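Local coordinates for ribonuclease P protein component 3 (Thermococcus kodakarensis KOD1, PDB 3WYZ), which is probably a protein subunit of ribonuclease P, the RNA-protein enzyme that generates mature tRNA by cleaving the 5' ends of its precursors, at residues G121-H124 with T125-G128; I98-M101 with A102-G106. All blocks are in the same frame, centred on the assembly; numbering follows the deposited sequence.

Contact 1 of 2, residues G121-H124 with T125-G128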
loop_
_atom_site.group_PDB
_atom_site.type_symbol
_atom_site.label_atom_id
_atom_site.label_comp_id
_atom_site.label_asym_id
_atom_site.label_seq_id
_atom_site.Cartn_x
_atom_site.Cartn_y
_atom_site.Cartn_z
ATOM N N GLY A 121 10.375 3.553 -10.485
ATOM C CA GLY A 121 10.080 4.717 -9.655
ATOM C C GLY A 121 10.685 4.568 -8.275
ATOM O O GLY A 121 10.200 5.137 -7.298
ATOM N N PHE A 122 11.771 3.810 -8.210
ATOM C CA PHE A 122 12.380 3.416 -6.948
ATOM C C PHE A 122 13.828 3.055 -7.254
ATOM O O PHE A 122 14.103 2.356 -8.231
ATOM C CB PHE A 122 11.627 2.213 -6.372
ATOM C CG PHE A 122 11.785 2.033 -4.891
ATOM C CD1 PHE A 122 11.127 2.872 -4.008
ATOM C CD2 PHE A 122 12.556 0.998 -4.376
ATOM C CE1 PHE A 122 11.256 2.702 -2.645
ATOM C CE2 PHE A 122 12.684 0.818 -3.009
ATOM C CZ PHE A 122 12.032 1.671 -2.145
ATOM N N ASP A 123 14.744 3.544 -6.425
ATOM C CA ASP A 123 16.177 3.381 -6.651
ATOM C C ASP A 123 16.934 3.291 -5.322
ATOM O O ASP A 123 16.327 3.364 -4.251
ATOM C CB ASP A 123 16.704 4.547 -7.501
ATOM C CG ASP A 123 16.371 5.919 -6.909
ATOM O OD1 ASP A 123 15.917 5.997 -5.743
ATOM O OD2 ASP A 123 16.570 6.931 -7.621
ATOM N N HIS A 124 18.252 3.120 -5.400
ATOM C CA HIS A 124 19.106 3.075 -4.210
ATOM C C HIS A 124 18.830 4.228 -3.246
ATOM O O HIS A 124 18.817 4.022 -2.027
ATOM C CB HIS A 124 20.587 3.079 -4.607
ATOM C CG HIS A 124 21.051 1.798 -5.232
ATOM N ND1 HIS A 124 21.463 0.711 -4.488
ATOM C CD2 HIS A 124 21.174 1.431 -6.531
ATOM C CE1 HIS A 124 21.817 -0.271 -5.301
ATOM N NE2 HIS A 124 21.651 0.141 -6.546
ATOM N N THR A 125 18.606 5.427 -3.791
ATOM C CA THR A 125 18.338 6.625 -2.991
ATOM C C THR A 125 17.027 6.504 -2.205
ATOM O O THR A 125 17.013 6.656 -0.987
ATOM C CB THR A 125 18.282 7.893 -3.878
ATOM O OG1 THR A 125 19.539 8.073 -4.545
ATOM C CG2 THR A 125 17.966 9.145 -3.053
ATOM N N LEU A 126 15.928 6.237 -2.908
ATOM C CA LEU A 126 14.621 6.109 -2.258
ATOM C C LEU A 126 14.551 4.893 -1.347
ATOM O O LEU A 126 13.900 4.938 -0.297
ATOM C CB LEU A 126 13.506 6.031 -3.293
ATOM C CG LEU A 126 13.225 7.298 -4.100
ATOM C CD1 LEU A 126 12.338 7.002 -5.298
ATOM C CD2 LEU A 126 12.585 8.347 -3.209
ATOM N N ALA A 127 15.217 3.812 -1.745
ATOM C CA ALA A 127 15.239 2.587 -0.946
ATOM C C ALA A 127 15.909 2.850 0.390
ATOM O O ALA A 127 15.414 2.417 1.435
ATOM C CB ALA A 127 15.955 1.467 -1.689
ATOM N N GLY A 128 17.026 3.572 0.339
ATOM C CA GLY A 128 17.764 3.959 1.529
ATOM C C GLY A 128 16.952 4.812 2.476
ATOM O O GLY A 128 16.886 4.522 3.664
#

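Contact 2 of 2, residues I98-M101 with A102-G106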
loop_
_atom_site.group_PDB
_atom_site.type_symbol
_atom_site.label_atom_id
_atom_site.label_comp_id
_atom_site.label_asym_id
_atom_site.label_seq_id
_atom_site.Cartn_x
_atom_site.Cartn_y
_atom_site.Cartn_z
ATOM N N ILE A 98 6.504 12.828 -5.728
ATOM C CA ILE A 98 5.572 12.268 -4.751
ATOM C C ILE A 98 6.190 11.074 -4.045
ATOM O O ILE A 98 6.135 10.986 -2.820
ATOM C CB ILE A 98 4.237 11.861 -5.409
ATOM C CG1 ILE A 98 3.529 13.103 -5.974
ATOM C CG2 ILE A 98 3.334 11.123 -4.425
ATOM C CD1 ILE A 98 3.182 14.171 -4.954
ATOM N N ASN A 99 6.781 10.170 -4.823
ATOM C CA ASN A 99 7.489 9.023 -4.266
ATOM C C ASN A 99 8.523 9.448 -3.226
ATOM O O ASN A 99 8.606 8.851 -2.160
ATOM C CB ASN A 99 8.179 8.212 -5.371
ATOM C CG ASN A 99 7.205 7.428 -6.226
ATOM O OD1 ASN A 99 6.000 7.536 -6.065
ATOM N ND2 ASN A 99 7.730 6.643 -7.154
ATOM N N ARG A 100 9.299 10.482 -3.541
ATOM C CA ARG A 100 10.327 10.995 -2.634
ATOM C C ARG A 100 9.726 11.657 -1.396
ATOM O O ARG A 100 10.163 11.392 -0.274
ATOM C CB ARG A 100 11.234 11.989 -3.368
ATOM C CG ARG A 100 12.495 12.382 -2.603
ATOM C CD ARG A 100 13.038 13.732 -3.065
ATOM N NE ARG A 100 12.124 14.828 -2.732
ATOM C CZ ARG A 100 12.325 16.113 -3.028
ATOM N NH1 ARG A 100 13.423 16.504 -3.674
ATOM N NH2 ARG A 100 11.419 17.019 -2.672
ATOM N N MET A 101 8.725 12.511 -1.600
ATOM C CA MET A 101 8.108 13.257 -0.499
ATOM C C MET A 101 7.320 12.356 0.451
ATOM O O MET A 101 7.241 12.633 1.648
ATOM C CB MET A 101 7.186 14.352 -1.037
ATOM C CG MET A 101 6.653 15.302 0.034
ATOM S SD MET A 101 7.960 16.171 0.929
ATOM C CE MET A 101 7.002 17.066 2.145
ATOM N N ALA A 102 6.724 11.295 -0.086
ATOM C CA ALA A 102 6.047 10.301 0.742
ATOM C C ALA A 102 7.040 9.617 1.681
ATOM O O ALA A 102 6.744 9.413 2.858
ATOM C CB ALA A 102 5.354 9.274 -0.131
ATOM N N ILE A 103 8.213 9.281 1.153
ATOM C CA ILE A 103 9.284 8.669 1.936
ATOM C C ILE A 103 9.825 9.655 2.964
ATOM O O ILE A 103 9.942 9.319 4.148
ATOM C CB ILE A 103 10.464 8.202 1.048
ATOM C CG1 ILE A 103 10.025 7.099 0.064
ATOM C CG2 ILE A 103 11.639 7.728 1.906
ATOM C CD1 ILE A 103 9.499 5.839 0.713
ATOM N N GLU A 104 10.168 10.857 2.498
ATOM C CA GLU A 104 10.764 11.898 3.353
ATOM C C GLU A 104 9.884 12.257 4.554
ATOM O O GLU A 104 10.385 12.454 5.660
ATOM C CB GLU A 104 11.081 13.161 2.533
ATOM C CG GLU A 104 12.311 13.028 1.641
ATOM C CD GLU A 104 12.535 14.221 0.714
ATOM O OE1 GLU A 104 11.557 14.920 0.354
ATOM O OE2 GLU A 104 13.702 14.452 0.325
ATOM N N SER A 105 8.574 12.306 4.334
ATOM C CA SER A 105 7.622 12.683 5.376
ATOM C C SER A 105 7.298 11.584 6.401
ATOM O O SER A 105 6.554 11.832 7.345
ATOM C CB SER A 105 6.330 13.172 4.732
ATOM O OG SER A 105 6.609 14.255 3.867
ATOM N N GLY A 106 7.850 10.384 6.230
ATOM C CA GLY A 106 7.640 9.300 7.193
ATOM C C GLY A 106 6.215 8.776 7.168
ATOM O O GLY A 106 5.606 8.523 8.207
#

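Contact 1 of 2, residues G121-H124 with T125-G128
D123 and L126 meet at the N-cap of helix 124-133, where an extended chain enters the first turn: D123 O accepts from A127 N at 2.8 Å, nearly in line with its C=O bond, and H124 O from G128 N. This helix follows strand 109-111 in the TIM barrel-like fold. D123 is the capping residue. Its carboxylate is folded back between its own backbone N and carbonyl carbon (chi1 54°), which brings OD1 over the first turn to take the N-H of L126 at 2.8 Å in an almost straight bond (173°). D123 O and OD1 thus each hold an amide of the first turn, and the negative charge probably interacts favourably with the helix dipole. The same OD1 lies 3.4 Å from L126 CG, so the leucine branch packs against the capping group, while L126 CD1 reaches back to G121 O. F122, immediately before the cap, lays its ring against the first turn. One face looks at A127 N, which stands 3.8 Å above the ring plane and offset toward the rim; the CD1 side of the ring runs obliquely past L126 CB. T162, L165 and V166 of helix 149-168 also pack on this phenylalanine, and H124 ND1 bonds to Y169 OH. On the CE2 side of the ring, F122 CE2 touches A127 CB at 3.6 Å.

Contact 2 of 2, residues I98-M101 with A102-G106
R100 and E104 face each other one turn apart at the C-terminal end of helix 96-104, where A102 N, E104 N and S105 N bond to I98 O, R100 O and M101 O, the I103 N to N99 O bond is weak, and G106, with positive phi, closes the turn in a Schellman motif. The R100 side chain leaves with CG anti to the backbone N (chi1 -169°) and bends at chi3, bringing NE to 3.1 Å from E104 OE1 in a salt bridge. The carboxylate slants across the guanidinium, their planes 34° apart; OE2 lies over a guanidinium face and 3.5 Å from R100 CD. Replacing E104 by an alanine would probably leave the R100 guanidinium without this carboxylate and free to turn. Next to it, S105 OG donates back to M101 O at 2.8 Å, tilted 21° from the carbonyl plane, while S105 N reaches the same oxygen from above that plane. The M101 side chain bends at chi2 and runs alongside the serine, CE lying 3.3 Å from S105 OG. P74 and R78 of helix 74-83 pack on M101, whereas M129 of helix 124-133 touches both R100 and I103. Two donors from one residue therefore grip M101 O, so the serine hydroxyl is satisfied within its own helix end, while the salt bridge pairs opposite charges along the more exposed flank of the last turn.

Overall arrangement
Contact 2 comes first along the chain, on helix 96-104 of the beta-alpha-beta unit between strands 88-92 and 109-111; contact 1 follows that second strand, at the start of helix 124-133. Their centres lie about 11 Å apart, on the same side of the chain's centre, and they touch. N99 ND2 makes a probable hydrogen bond to G121 O at 2.9 Å, tying the N-terminal half of helix 96-104 to the loop leading into helix 124-133, and L126 CD2 packs on R100 CA at 3.5 Å. The two contacts thus join successive helices flanking the parallel sheet of this TIM barrel-like protein, one at a helix start, the other at a helix end.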